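Local coordinates for protein cycloalternan-forming enzyme (Listeria monocytogenes serovar 1/2a, PDB 5F7U) that is a multidomain enzyme of glycoside hydrolase family 31, with a TIM barrel and a family 6 carbohydrate-binding module, at residues W52-N58 / E91-K97; S201-M205 / S217-A222; R522-T527 / F573-I577; P640-K646 / T682-I687; D735-Q739 / K759-L763. The protein carries 1 engineered substitution. One frame throughout, in Å; residues are numbered along the deposited sequence.

Followed from the N terminus, the five contacts come in series: each closes before the next opens, so none nest or cross. Contact 1 pairs strands of the N-terminal beta domain, closing a loop of 32 residues, largely strand. Contact 2 closes 11 residues at the open end of a hairpin in the galactose mutarotase-like domain. Contacts 3 and 4 both belong to the TIM-barrel domain, their centres about 39 Å apart; contact 3 packs two helices across 45 residues, and contact 4, spanning 35, sets a helix start against the turn between two later helices. Contact 5 closes 19 residues, tying a loop to a strand in the C-terminal domain of family 31, its nearest atoms about 11 Å from contact 4.

Contact 1 (W52-N58 / E91-K97); sequences WVEWTKN and EITYTTK
The indole of Trp-52 lies over the aliphatic part of Lys-97, whose CB sits 3.8 Å from the centroid of the six-membered ring in a CH-pi contact; tryptophan CG stands between the backbone N and carbonyl carbon (chi1 72°), bringing the ring across. Glu-54 holds both neighbours: its OE2 accepts a nearly straight bond from Trp-52 NE1 (2.9 Å, 176°) in the indole plane, which steadies the ring, while Lys-97 NZ meets OE1 at 3.0 Å from above the carboxylate plane as a salt bridge. These residues share one face of an antiparallel strand pair in the N-terminal beta domain, whose sequence family belongs to the E-set clan; strands 60-73 and 106-129 flank it. On the other face the CB atoms of Trp-55 and Tyr-94 approach to 3.6 Å at a non-hydrogen-bonded pair, and Ile-92 runs beside Trp-55 and Lys-57, its CD1 3.6 Å from Lys-57 CG. Tyr-94 OH turns to His-9 and Arg-25. At the far end, Asn-58 OD1 accepts from Glu-91 N (2.9 Å).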
# COMPACT_ATOMS: atom_id res chain seq x y z
N TRP A 52 -34.70 -33.92 -19.23
CA TRP A 52 -35.87 -33.35 -18.59
C TRP A 52 -35.60 -33.05 -17.13
O TRP A 52 -34.57 -33.45 -16.57
CB TRP A 52 -37.10 -34.25 -18.77
CG TRP A 52 -37.07 -35.51 -17.96
CD1 TRP A 52 -37.68 -35.71 -16.75
CD2 TRP A 52 -36.41 -36.73 -18.28
NE1 TRP A 52 -37.45 -37.00 -16.31
CE2 TRP A 52 -36.68 -37.65 -17.23
CE3 TRP A 52 -35.63 -37.16 -19.37
CZ2 TRP A 52 -36.18 -38.96 -17.23
CZ3 TRP A 52 -35.13 -38.47 -19.36
CH2 TRP A 52 -35.41 -39.36 -18.30
N VAL A 53 -36.52 -32.31 -16.52
CA VAL A 53 -36.37 -31.89 -15.14
C VAL A 53 -37.60 -32.36 -14.37
O VAL A 53 -38.73 -32.11 -14.79
CB VAL A 53 -36.22 -30.36 -15.02
CG1 VAL A 53 -36.02 -29.95 -13.55
CG2 VAL A 53 -35.06 -29.87 -15.88
N GLU A 54 -37.35 -33.06 -13.27
CA GLU A 54 -38.38 -33.46 -12.33
C GLU A 54 -38.28 -32.55 -11.11
O GLU A 54 -37.19 -32.31 -10.59
CB GLU A 54 -38.19 -34.92 -11.95
CG GLU A 54 -38.41 -35.83 -13.14
CD GLU A 54 -38.24 -37.30 -12.83
OE1 GLU A 54 -38.05 -37.66 -11.65
OE2 GLU A 54 -38.30 -38.10 -13.79
N TRP A 55 -39.41 -32.02 -10.66
CA TRP A 55 -39.33 -30.91 -9.70
C TRP A 55 -40.59 -30.68 -8.91
O TRP A 55 -41.67 -31.15 -9.30
CB TRP A 55 -38.88 -29.62 -10.40
CG TRP A 55 -39.83 -29.04 -11.42
CD1 TRP A 55 -40.29 -29.63 -12.58
CD2 TRP A 55 -40.40 -27.74 -11.39
NE1 TRP A 55 -41.12 -28.78 -13.25
CE2 TRP A 55 -41.20 -27.60 -12.56
CE3 TRP A 55 -40.30 -26.65 -10.50
CZ2 TRP A 55 -41.92 -26.43 -12.85
CZ3 TRP A 55 -41.02 -25.49 -10.78
CH2 TRP A 55 -41.82 -25.38 -11.95
N THR A 56 -40.43 -30.00 -7.78
CA THR A 56 -41.54 -29.61 -6.91
C THR A 56 -41.47 -28.11 -6.66
O THR A 56 -40.39 -27.51 -6.69
CB THR A 56 -41.53 -30.35 -5.55
OG1 THR A 56 -40.29 -30.08 -4.87
CG2 THR A 56 -41.69 -31.86 -5.72
N LYS A 57 -42.63 -27.51 -6.44
CA LYS A 57 -42.72 -26.12 -6.04
C LYS A 57 -43.54 -26.11 -4.77
O LYS A 57 -44.69 -26.55 -4.78
CB LYS A 57 -43.40 -25.28 -7.12
CG LYS A 57 -43.72 -23.85 -6.66
CD LYS A 57 -44.04 -22.93 -7.82
CE LYS A 57 -45.43 -23.12 -8.38
NZ LYS A 57 -45.77 -21.88 -9.12
N ASN A 58 -42.94 -25.60 -3.69
CA ASN A 58 -43.57 -25.58 -2.36
C ASN A 58 -44.08 -26.97 -1.95
O ASN A 58 -45.16 -27.11 -1.37
CB ASN A 58 -44.66 -24.51 -2.31
CG ASN A 58 -44.13 -23.14 -2.68
OD1 ASN A 58 -43.05 -22.75 -2.24
ND2 ASN A 58 -44.87 -22.41 -3.51
N GLU A 91 -40.28 -22.26 -2.85
CA GLU A 91 -39.19 -23.18 -2.57
C GLU A 91 -39.19 -24.20 -3.69
O GLU A 91 -40.15 -24.97 -3.84
CB GLU A 91 -39.39 -23.84 -1.20
CG GLU A 91 -38.34 -24.90 -0.89
CD GLU A 91 -38.56 -25.62 0.44
OE1 GLU A 91 -38.11 -26.78 0.55
OE2 GLU A 91 -39.17 -25.06 1.37
N ILE A 92 -38.15 -24.17 -4.51
CA ILE A 92 -38.09 -25.04 -5.68
C ILE A 92 -37.05 -26.12 -5.45
O ILE A 92 -35.92 -25.81 -5.08
CB ILE A 92 -37.77 -24.23 -6.96
CG1 ILE A 92 -38.72 -23.00 -7.12
CG2 ILE A 92 -37.70 -25.12 -8.19
CD1 ILE A 92 -40.20 -23.22 -6.92
N THR A 93 -37.43 -27.39 -5.68
CA THR A 93 -36.47 -28.50 -5.63
C THR A 93 -36.54 -29.29 -6.94
O THR A 93 -37.63 -29.65 -7.38
CB THR A 93 -36.74 -29.41 -4.42
OG1 THR A 93 -36.57 -28.64 -3.21
CG2 THR A 93 -35.79 -30.62 -4.39
N TYR A 94 -35.38 -29.56 -7.55
CA TYR A 94 -35.37 -30.22 -8.86
C TYR A 94 -34.22 -31.21 -9.01
O TYR A 94 -33.20 -31.10 -8.34
CB TYR A 94 -35.33 -29.18 -10.01
CG TYR A 94 -34.04 -28.38 -10.10
CD1 TYR A 94 -32.97 -28.83 -10.89
CD2 TYR A 94 -33.89 -27.17 -9.41
CE1 TYR A 94 -31.77 -28.11 -10.97
CE2 TYR A 94 -32.69 -26.45 -9.48
CZ TYR A 94 -31.65 -26.92 -10.26
OH TYR A 94 -30.46 -26.20 -10.35
N THR A 95 -34.41 -32.15 -9.94
CA THR A 95 -33.41 -33.14 -10.32
C THR A 95 -33.38 -33.10 -11.84
O THR A 95 -34.42 -33.13 -12.50
CB THR A 95 -33.82 -34.54 -9.80
OG1 THR A 95 -33.89 -34.51 -8.37
CG2 THR A 95 -32.83 -35.63 -10.22
N THR A 96 -32.18 -33.00 -12.40
CA THR A 96 -32.03 -33.00 -13.86
C THR A 96 -31.74 -34.42 -14.30
O THR A 96 -31.04 -35.15 -13.59
CB THR A 96 -30.94 -32.01 -14.33
OG1 THR A 96 -29.71 -32.31 -13.66
CG2 THR A 96 -31.37 -30.59 -13.98
N LYS A 97 -32.29 -34.82 -15.44
CA LYS A 97 -32.21 -36.22 -15.90
C LYS A 97 -31.93 -36.33 -17.39
O LYS A 97 -32.41 -35.52 -18.17
CB LYS A 97 -33.50 -37.00 -15.59
CG LYS A 97 -33.78 -37.12 -14.11
CD LYS A 97 -34.80 -38.21 -13.84
CE LYS A 97 -34.85 -38.50 -12.36
NZ LYS A 97 -35.82 -39.61 -12.11
O HOH W 1 -40.52 -27.77 -3.33

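Contact 2 (S201-M205 / S217-A222); sequences SPYRM and SEYTTA
Met-205 and Glu-218 pair through the backbone where two antiparallel strands meet, Glu-218 N donating to Met-205 O at 2.9 Å; beyond it the chain leaves the pairing through a type I turn from Tyr-219 to Ala-222. The strands form a beta hairpin in the galactose mutarotase-like domain of family 31. In place of a second backbone bond here, Met-205 N donates to Glu-218 OE1 (2.9 Å) from above the carboxylate plane. The other oxygen, OE2, takes the Tyr-203 hydroxyl at 2.7 Å on its syn side, with ring and carboxylate planes 71° apart, and also accepts from Asn-240. The buried carboxylate is thus gripped at both oxygens. Arg-204 runs extended from CG to NE, CG anti to the backbone N (chi1 -174°), and grips Glu-218 O, just ahead of the turn, side-on with NE and NH2, while NH1 pairs with Glu-206. Ala-222 CB rests 3.7 Å from Pro-202 CG. A water bridges Tyr-203 O and Glu-218 OE1, donating to them at 2.9 and 3.0 Å.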
# COMPACT_ATOMS: atom_id res chain seq x y z
N SER A 201 -39.07 8.32 10.99
CA SER A 201 -40.14 7.98 10.07
C SER A 201 -40.06 8.83 8.79
O SER A 201 -40.54 9.96 8.78
CB SER A 201 -41.50 8.13 10.76
OG SER A 201 -42.55 7.75 9.88
N PRO A 202 -39.47 8.31 7.71
CA PRO A 202 -38.81 7.00 7.68
C PRO A 202 -37.42 7.03 8.34
O PRO A 202 -36.83 8.11 8.49
CB PRO A 202 -38.69 6.70 6.18
CG PRO A 202 -38.63 8.05 5.55
CD PRO A 202 -39.54 8.91 6.37
N TYR A 203 -36.95 5.85 8.75
CA TYR A 203 -35.61 5.71 9.32
C TYR A 203 -34.58 6.28 8.35
O TYR A 203 -34.59 5.94 7.18
CB TYR A 203 -35.29 4.24 9.65
CG TYR A 203 -33.80 4.00 9.74
CD1 TYR A 203 -33.08 4.42 10.86
CD2 TYR A 203 -33.10 3.42 8.66
CE1 TYR A 203 -31.69 4.24 10.92
CE2 TYR A 203 -31.71 3.23 8.72
CZ TYR A 203 -31.02 3.66 9.85
OH TYR A 203 -29.65 3.50 9.92
N ARG A 204 -33.71 7.16 8.85
CA ARG A 204 -32.57 7.66 8.06
C ARG A 204 -31.51 8.19 9.00
O ARG A 204 -31.80 9.05 9.85
CB ARG A 204 -33.02 8.76 7.08
CG ARG A 204 -31.91 9.21 6.15
CD ARG A 204 -32.39 10.25 5.15
NE ARG A 204 -31.20 10.74 4.46
CZ ARG A 204 -30.56 11.86 4.78
NH1 ARG A 204 -31.04 12.67 5.73
NH2 ARG A 204 -29.46 12.19 4.10
N MET A 205 -30.29 7.68 8.83
CA MET A 205 -29.15 8.08 9.66
C MET A 205 -28.25 9.09 8.96
O MET A 205 -27.92 8.91 7.79
CB MET A 205 -28.31 6.84 10.01
CG MET A 205 -27.11 7.15 10.89
SD MET A 205 -26.07 5.72 11.19
CE MET A 205 -27.13 4.70 12.22
N SER A 217 -24.19 10.17 5.10
CA SER A 217 -25.58 9.94 5.49
C SER A 217 -26.17 8.94 4.56
O SER A 217 -25.70 8.78 3.44
CB SER A 217 -26.38 11.24 5.40
OG SER A 217 -26.33 11.79 4.10
N GLU A 218 -27.23 8.29 5.03
CA GLU A 218 -27.98 7.40 4.17
C GLU A 218 -28.75 8.15 3.10
O GLU A 218 -29.01 9.36 3.23
CB GLU A 218 -28.89 6.51 5.01
CG GLU A 218 -28.13 5.43 5.77
CD GLU A 218 -28.96 4.83 6.90
OE1 GLU A 218 -30.05 5.35 7.18
OE2 GLU A 218 -28.51 3.83 7.51
N TYR A 219 -29.10 7.43 2.03
CA TYR A 219 -29.78 8.03 0.90
C TYR A 219 -31.12 8.65 1.33
O TYR A 219 -31.78 8.13 2.24
CB TYR A 219 -29.92 7.06 -0.27
CG TYR A 219 -30.03 7.76 -1.59
CD1 TYR A 219 -28.93 8.44 -2.15
CD2 TYR A 219 -31.23 7.78 -2.30
CE1 TYR A 219 -29.03 9.12 -3.36
CE2 TYR A 219 -31.34 8.44 -3.53
CZ TYR A 219 -30.25 9.12 -4.05
OH TYR A 219 -30.35 9.77 -5.26
N THR A 220 -31.46 9.78 0.70
CA THR A 220 -32.49 10.72 1.19
C THR A 220 -33.90 10.17 1.11
O THR A 220 -34.78 10.63 1.84
CB THR A 220 -32.46 12.09 0.47
OG1 THR A 220 -33.25 13.04 1.20
CG2 THR A 220 -32.97 12.00 -0.98
N THR A 221 -34.12 9.21 0.22
CA THR A 221 -35.45 8.64 0.03
C THR A 221 -35.68 7.58 1.10
O THR A 221 -36.77 7.03 1.21
CB THR A 221 -35.63 8.02 -1.37
OG1 THR A 221 -34.59 7.08 -1.62
CG2 THR A 221 -35.62 9.12 -2.46
N ALA A 222 -34.62 7.32 1.88
CA ALA A 222 -34.60 6.34 2.96
C ALA A 222 -35.00 4.96 2.40
O ALA A 222 -34.76 4.73 1.20
CB ALA A 222 -35.47 6.78 4.14
O HOH W 2 -32.46 5.10 5.37

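Contact 3 (R522-T527 / F573-I577)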
# COMPACT_ATOMS: atom_id res chain seq x y z
N ARG A 522 8.06 -28.51 6.90
CA ARG A 522 9.00 -27.44 6.59
C ARG A 522 9.91 -27.05 7.75
O ARG A 522 10.79 -26.21 7.56
CB ARG A 522 8.25 -26.18 6.10
CG ARG A 522 7.77 -26.27 4.67
CD ARG A 522 6.31 -26.66 4.60
NE ARG A 522 5.83 -26.73 3.22
CZ ARG A 522 4.95 -27.62 2.78
NH1 ARG A 522 4.60 -27.63 1.48
NH2 ARG A 522 4.44 -28.51 3.62
N GLU A 523 9.71 -27.64 8.94
CA GLU A 523 10.47 -27.23 10.13
C GLU A 523 11.99 -27.22 9.89
O GLU A 523 12.67 -26.25 10.24
CB GLU A 523 10.14 -28.12 11.33
CG GLU A 523 10.68 -27.57 12.65
CD GLU A 523 10.77 -28.61 13.75
OE1 GLU A 523 9.87 -29.46 13.87
OE2 GLU A 523 11.75 -28.59 14.53
N TYR A 524 12.51 -28.31 9.31
CA TYR A 524 13.96 -28.44 9.11
C TYR A 524 14.58 -27.30 8.29
O TYR A 524 15.77 -26.99 8.46
CB TYR A 524 14.30 -29.83 8.51
CG TYR A 524 14.20 -29.89 7.01
CD1 TYR A 524 12.96 -30.03 6.37
CD2 TYR A 524 15.36 -29.81 6.20
CE1 TYR A 524 12.86 -30.08 4.98
CE2 TYR A 524 15.27 -29.87 4.80
CZ TYR A 524 14.02 -30.00 4.21
OH TYR A 524 13.92 -30.05 2.83
N LEU A 525 13.78 -26.66 7.42
CA LEU A 525 14.25 -25.53 6.61
C LEU A 525 14.63 -24.35 7.49
O LEU A 525 15.57 -23.62 7.20
CB LEU A 525 13.19 -25.10 5.57
CG LEU A 525 12.78 -26.19 4.55
CD1 LEU A 525 11.50 -25.79 3.82
CD2 LEU A 525 13.89 -26.49 3.54
N LEU A 526 13.89 -24.21 8.58
CA LEU A 526 14.11 -23.13 9.54
C LEU A 526 15.16 -23.52 10.59
O LEU A 526 16.10 -22.77 10.83
CB LEU A 526 12.78 -22.73 10.17
CG LEU A 526 11.83 -21.98 9.22
CD1 LEU A 526 10.38 -22.22 9.62
CD2 LEU A 526 12.11 -20.49 9.21
N THR A 527 15.00 -24.69 11.19
CA THR A 527 15.84 -25.06 12.33
C THR A 527 17.27 -25.44 11.91
O THR A 527 18.23 -25.11 12.61
CB THR A 527 15.20 -26.18 13.17
OG1 THR A 527 14.98 -27.32 12.34
CG2 THR A 527 13.86 -25.74 13.74
N PHE A 573 4.32 -19.26 12.07
CA PHE A 573 5.16 -20.46 12.19
C PHE A 573 6.65 -20.13 12.04
O PHE A 573 7.47 -20.54 12.88
CB PHE A 573 4.73 -21.52 11.18
CG PHE A 573 5.73 -22.63 11.00
CD1 PHE A 573 6.01 -23.51 12.05
CD2 PHE A 573 6.39 -22.79 9.78
CE1 PHE A 573 6.95 -24.55 11.89
CE2 PHE A 573 7.32 -23.83 9.61
CZ PHE A 573 7.60 -24.70 10.66
N ALA A 574 7.01 -19.40 10.99
CA ALA A 574 8.42 -19.06 10.74
C ALA A 574 9.00 -18.24 11.90
O ALA A 574 10.09 -18.54 12.37
CB ALA A 574 8.57 -18.33 9.42
N LYS A 575 8.23 -17.26 12.37
CA LYS A 575 8.63 -16.40 13.49
C LYS A 575 8.81 -17.14 14.80
O LYS A 575 9.67 -16.78 15.62
CB LYS A 575 7.62 -15.26 13.67
CG LYS A 575 8.04 -13.98 13.01
CD LYS A 575 7.21 -12.78 13.48
CE LYS A 575 7.76 -12.19 14.76
NZ LYS A 575 7.13 -10.87 15.12
N SER A 576 8.02 -18.20 14.98
CA SER A 576 8.10 -19.03 16.19
C SER A 576 9.47 -19.70 16.33
O SER A 576 9.94 -19.92 17.45
CB SER A 576 6.95 -20.06 16.25
OG SER A 576 7.19 -21.24 15.49
N ILE A 577 10.11 -19.97 15.20
CA ILE A 577 11.44 -20.58 15.15
C ILE A 577 12.55 -19.54 15.00
O ILE A 577 13.58 -19.60 15.69
CB ILE A 577 11.51 -21.68 14.06
CG1 ILE A 577 10.60 -22.86 14.46
CG2 ILE A 577 12.95 -22.19 13.89
CD1 ILE A 577 10.17 -23.78 13.34
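Leu-526 lays its CD1 methyl against the ring of Phe-573, 3.5 Å from CE2, while its other methyl, CD2, faces Ala-574 CB at 4.2 Å. Phe-573 has CG anti to the backbone N (chi1 166°), which swings the ring across to the other helix, where the backbone of Glu-523 meets it in plane: CZ is 3.9 Å from Glu-523 CA. One turn on, Ile-577 divides its branches. CG2 packs against Leu-526 CB (3.8 Å) and Thr-527 CG2 (3.7 Å), and CD1 reaches the aliphatic CG of Glu-523 at 3.9 Å, the two side chains crossing at about a right angle. No hydrogen bond joins the segments; carbon-to-carbon packing carries the contact. The axes of the two short segments come within 9.9 Å and are inclined by 38°. Leu-526 and Ala-574 also touch Phe-534, on the barrel strand 534-536. Helix 523-527, just before that strand, and the 573-577 part of helix 555-577, which follows it in the chain, thus pack side by side in the helical layer around a TIM barrel.

Contact 4 (P640-K646 / T682-I687); sequences PTAELYK and TGDETI
Ile-687 packs its two methyls on the helix start 642-646: CD1 lies 3.8 Å from Ala-642 CB, and CG2 rests 3.6 Å from Tyr-645 CD2. The contact belongs to the TIM-barrel domain, where the beginning of helix 642-653 meets the turn joining helices 675-682 and 687-700. Beside this apolar patch, Ala-642 CB also touches Asp-684 OD2. Lys-646, extended beyond CG, carries its NZ to Thr-686 OG1 (2.8 Å); Asp-790 forms a salt bridge with the same ammonium. Lys-646 NZ is 4.2 Å from Asp-684 OD2, beyond a salt bridge, but a water accepts from NZ and donates to that oxygen, so the charges are linked indirectly. Thr-641, the N-cap of helix 642-653, accepts from Leu-644 N at OG1. In an ST turn Asp-684 N donates to Thr-682 OG1, which also bonds to Ala-678 O. Asp-684 in turn fixes the type I turn from Asp-684 to Ile-687 that leads into helix 687-700: Thr-686 N donates to Asp-684 OD1 at 3.0 Å, and from the same face of the carboxylate Thr-686 OG1, the acceptor of the lysine, donates on to OD1 at an unusually short 2.5 Å.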
# COMPACT_ATOMS: atom_id res chain seq x y z
N PRO A 640 12.97 -4.47 -19.79
CA PRO A 640 12.69 -3.02 -19.71
C PRO A 640 13.74 -2.21 -20.45
O PRO A 640 14.90 -2.63 -20.55
CB PRO A 640 12.75 -2.72 -18.21
CG PRO A 640 13.41 -3.92 -17.59
CD PRO A 640 13.01 -5.08 -18.46
N THR A 641 13.33 -1.07 -20.98
CA THR A 641 14.29 -0.14 -21.54
C THR A 641 15.12 0.43 -20.39
O THR A 641 14.70 0.37 -19.22
CB THR A 641 13.58 1.03 -22.25
OG1 THR A 641 12.76 1.71 -21.29
CG2 THR A 641 12.68 0.51 -23.37
N ALA A 642 16.26 1.03 -20.72
CA ALA A 642 17.11 1.66 -19.71
C ALA A 642 16.35 2.77 -19.00
O ALA A 642 16.47 2.94 -17.77
CB ALA A 642 18.39 2.18 -20.34
N GLU A 643 15.56 3.51 -19.77
CA GLU A 643 14.73 4.58 -19.23
C GLU A 643 13.75 4.04 -18.18
O GLU A 643 13.69 4.55 -17.06
CB GLU A 643 13.94 5.27 -20.36
CG GLU A 643 13.11 6.45 -19.86
CD GLU A 643 12.10 6.95 -20.88
OE1 GLU A 643 11.44 7.97 -20.59
OE2 GLU A 643 11.98 6.34 -21.97
N LEU A 644 12.98 3.01 -18.54
CA LEU A 644 12.05 2.43 -17.57
C LEU A 644 12.80 1.91 -16.35
O LEU A 644 12.36 2.12 -15.21
CB LEU A 644 11.19 1.31 -18.18
CG LEU A 644 10.25 0.59 -17.19
CD1 LEU A 644 9.23 1.51 -16.50
CD2 LEU A 644 9.50 -0.52 -17.90
N TYR A 645 13.91 1.20 -16.59
CA TYR A 645 14.65 0.62 -15.49
C TYR A 645 15.09 1.72 -14.50
O TYR A 645 14.95 1.55 -13.29
CB TYR A 645 15.84 -0.20 -15.99
CG TYR A 645 16.45 -1.04 -14.88
CD1 TYR A 645 15.92 -2.29 -14.57
CD2 TYR A 645 17.53 -0.55 -14.12
CE1 TYR A 645 16.46 -3.06 -13.56
CE2 TYR A 645 18.07 -1.32 -13.10
CZ TYR A 645 17.52 -2.56 -12.82
OH TYR A 645 18.04 -3.34 -11.81
N LYS A 646 15.59 2.84 -15.03
CA LYS A 646 16.08 3.95 -14.20
C LYS A 646 14.94 4.64 -13.44
O LYS A 646 15.08 4.96 -12.25
CB LYS A 646 16.86 4.97 -15.06
CG LYS A 646 18.24 4.49 -15.47
CD LYS A 646 18.94 5.60 -16.23
CE LYS A 646 20.41 5.29 -16.48
NZ LYS A 646 20.99 6.49 -17.16
N THR A 682 20.61 -3.97 -21.98
CA THR A 682 20.32 -2.70 -22.67
C THR A 682 21.56 -2.08 -23.31
O THR A 682 21.44 -1.23 -24.18
CB THR A 682 19.77 -1.62 -21.70
OG1 THR A 682 20.77 -1.31 -20.73
CG2 THR A 682 18.51 -2.07 -20.98
N GLY A 683 22.75 -2.47 -22.85
CA GLY A 683 24.00 -1.86 -23.30
C GLY A 683 24.27 -0.51 -22.66
O GLY A 683 25.25 0.13 -23.00
N ASP A 684 23.41 -0.08 -21.74
CA ASP A 684 23.55 1.23 -21.11
C ASP A 684 24.29 1.11 -19.78
O ASP A 684 23.68 0.81 -18.76
CB ASP A 684 22.18 1.91 -20.91
CG ASP A 684 22.31 3.36 -20.43
OD1 ASP A 684 23.41 3.79 -20.01
OD2 ASP A 684 21.28 4.07 -20.52
N GLU A 685 25.60 1.39 -19.81
CA GLU A 685 26.46 1.26 -18.63
C GLU A 685 26.06 2.21 -17.49
O GLU A 685 26.31 1.91 -16.32
CB GLU A 685 27.94 1.45 -19.00
CG GLU A 685 28.51 0.27 -19.78
CD GLU A 685 30.03 0.33 -20.01
OE1 GLU A 685 30.77 1.03 -19.27
OE2 GLU A 685 30.51 -0.37 -20.93
N THR A 686 25.41 3.33 -17.83
CA THR A 686 25.03 4.34 -16.82
C THR A 686 23.91 3.85 -15.87
O THR A 686 23.65 4.50 -14.86
CB THR A 686 24.60 5.67 -17.45
OG1 THR A 686 23.36 5.49 -18.15
CG2 THR A 686 25.68 6.21 -18.40
N ILE A 687 23.28 2.72 -16.20
CA ILE A 687 22.29 2.11 -15.30
C ILE A 687 22.90 1.80 -13.93
O ILE A 687 22.27 2.05 -12.90
CB ILE A 687 21.67 0.83 -15.92
CG1 ILE A 687 20.63 1.21 -16.98
CG2 ILE A 687 21.01 -0.04 -14.85
CD1 ILE A 687 20.15 0.03 -17.81
O HOH W 3 19.90 6.28 -19.76

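Contact 5 (D735-Q739 / K759-L763); sequences DLDEQ and KEVYL
Leu-736 sets its CD1 methyl 3.7 Å from Tyr-762 CB, the leucine lying across the tyrosine side chain; the hydroxyl beyond bonds to Asp-730. Further along, Glu-738 engages Lys-759 by backbone and side chain. The lysine bends at chi2 (67°), which turns its extended end toward the loop. Glu-738 O accepts from Lys-759 NZ at 2.9 Å, the donor tilted 31° from the carbonyl plane, whereas OE1 to NZ is a long salt bridge of 3.7 Å; two waters lie between NZ and OE1, within bonding distance of both. Pro-750 O is another acceptor for the ammonium, and Gln-753 donates to Glu-738 OE1. Loop and strand both belong to the beta-rich C-terminal domain of family 31, where strand 758-763 pairs with strand 781-786. Gln-739 then uses its flat amide as a substitute for a neighbouring strand: OE1 accepts from Tyr-762 N (2.9 Å) and NE2 donates to Tyr-762 O (2.8 Å, 172°), each in the plane of the accepting carbonyl and on a lone pair. A third water donates to both Gln-739 OE1 and Glu-760 O.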
# COMPACT_ATOMS: atom_id res chain seq x y z
N ASP A 735 -6.88 13.55 -6.65
CA ASP A 735 -6.78 12.48 -7.64
C ASP A 735 -5.34 12.09 -7.99
O ASP A 735 -5.13 11.23 -8.85
CB ASP A 735 -7.55 12.87 -8.92
CG ASP A 735 -9.04 13.09 -8.68
OD1 ASP A 735 -9.71 12.28 -8.00
OD2 ASP A 735 -9.56 14.08 -9.20
N LEU A 736 -4.38 12.71 -7.32
CA LEU A 736 -2.97 12.54 -7.67
C LEU A 736 -2.51 11.11 -7.49
O LEU A 736 -2.68 10.53 -6.41
CB LEU A 736 -2.10 13.48 -6.84
CG LEU A 736 -2.40 14.98 -7.00
CD1 LEU A 736 -1.49 15.72 -6.02
CD2 LEU A 736 -2.17 15.47 -8.42
N ASP A 737 -1.93 10.54 -8.55
CA ASP A 737 -1.47 9.16 -8.50
C ASP A 737 -0.05 8.99 -9.02
O ASP A 737 0.39 7.86 -9.26
CB ASP A 737 -2.46 8.25 -9.25
CG ASP A 737 -2.67 8.65 -10.69
OD1 ASP A 737 -1.97 9.58 -11.20
OD2 ASP A 737 -3.60 8.09 -11.31
N GLU A 738 0.67 10.10 -9.19
CA GLU A 738 2.05 10.06 -9.67
C GLU A 738 3.01 10.80 -8.73
O GLU A 738 4.12 11.20 -9.11
CB GLU A 738 2.16 10.58 -11.12
CG GLU A 738 1.22 9.88 -12.09
CD GLU A 738 1.41 10.26 -13.55
OE1 GLU A 738 2.28 11.11 -13.87
OE2 GLU A 738 0.71 9.66 -14.41
N GLN A 739 2.57 10.94 -7.49
CA GLN A 739 3.43 11.43 -6.40
C GLN A 739 2.84 10.91 -5.10
O GLN A 739 1.68 10.46 -5.08
CB GLN A 739 3.50 12.96 -6.37
CG GLN A 739 2.17 13.65 -6.04
CD GLN A 739 2.30 15.16 -6.10
OE1 GLN A 739 2.42 15.73 -7.17
NE2 GLN A 739 2.28 15.80 -4.94
N LYS A 759 8.50 17.26 -15.08
CA LYS A 759 7.60 16.59 -14.13
C LYS A 759 6.80 17.61 -13.33
O LYS A 759 7.38 18.46 -12.65
CB LYS A 759 8.43 15.69 -13.19
CG LYS A 759 7.67 15.10 -11.99
CD LYS A 759 6.61 14.10 -12.45
CE LYS A 759 5.98 13.46 -11.21
NZ LYS A 759 4.89 12.49 -11.56
N GLU A 760 5.47 17.52 -13.41
CA GLU A 760 4.60 18.36 -12.58
C GLU A 760 4.60 17.78 -11.18
O GLU A 760 4.48 16.55 -11.02
CB GLU A 760 3.17 18.35 -13.11
CG GLU A 760 2.97 19.24 -14.31
CD GLU A 760 1.53 19.26 -14.81
OE1 GLU A 760 0.62 18.65 -14.20
OE2 GLU A 760 1.30 19.87 -15.85
N VAL A 761 4.78 18.64 -10.17
CA VAL A 761 4.68 18.21 -8.78
C VAL A 761 3.71 19.13 -8.06
O VAL A 761 3.95 20.34 -8.01
CB VAL A 761 6.04 18.26 -8.03
CG1 VAL A 761 5.89 17.66 -6.63
CG2 VAL A 761 7.13 17.51 -8.80
N TYR A 762 2.64 18.57 -7.51
CA TYR A 762 1.74 19.43 -6.74
C TYR A 762 2.31 19.58 -5.33
O TYR A 762 2.55 18.56 -4.65
CB TYR A 762 0.27 18.92 -6.69
CG TYR A 762 -0.50 19.83 -5.75
CD1 TYR A 762 -0.77 21.17 -6.11
CD2 TYR A 762 -0.84 19.41 -4.45
CE1 TYR A 762 -1.41 22.03 -5.23
CE2 TYR A 762 -1.49 20.26 -3.56
CZ TYR A 762 -1.75 21.58 -3.95
OH TYR A 762 -2.38 22.45 -3.09
N LEU A 763 2.54 20.83 -4.90
CA LEU A 763 3.02 21.09 -3.55
C LEU A 763 1.90 21.65 -2.69
O LEU A 763 1.41 22.74 -2.97
CB LEU A 763 4.20 22.07 -3.57
CG LEU A 763 5.42 21.62 -4.37
CD1 LEU A 763 6.44 22.75 -4.37
CD2 LEU A 763 6.03 20.32 -3.83
O HOH W 4 5.12 11.08 -14.16
O HOH W 5 2.63 13.66 -12.83
O HOH W 6 2.93 14.52 -9.65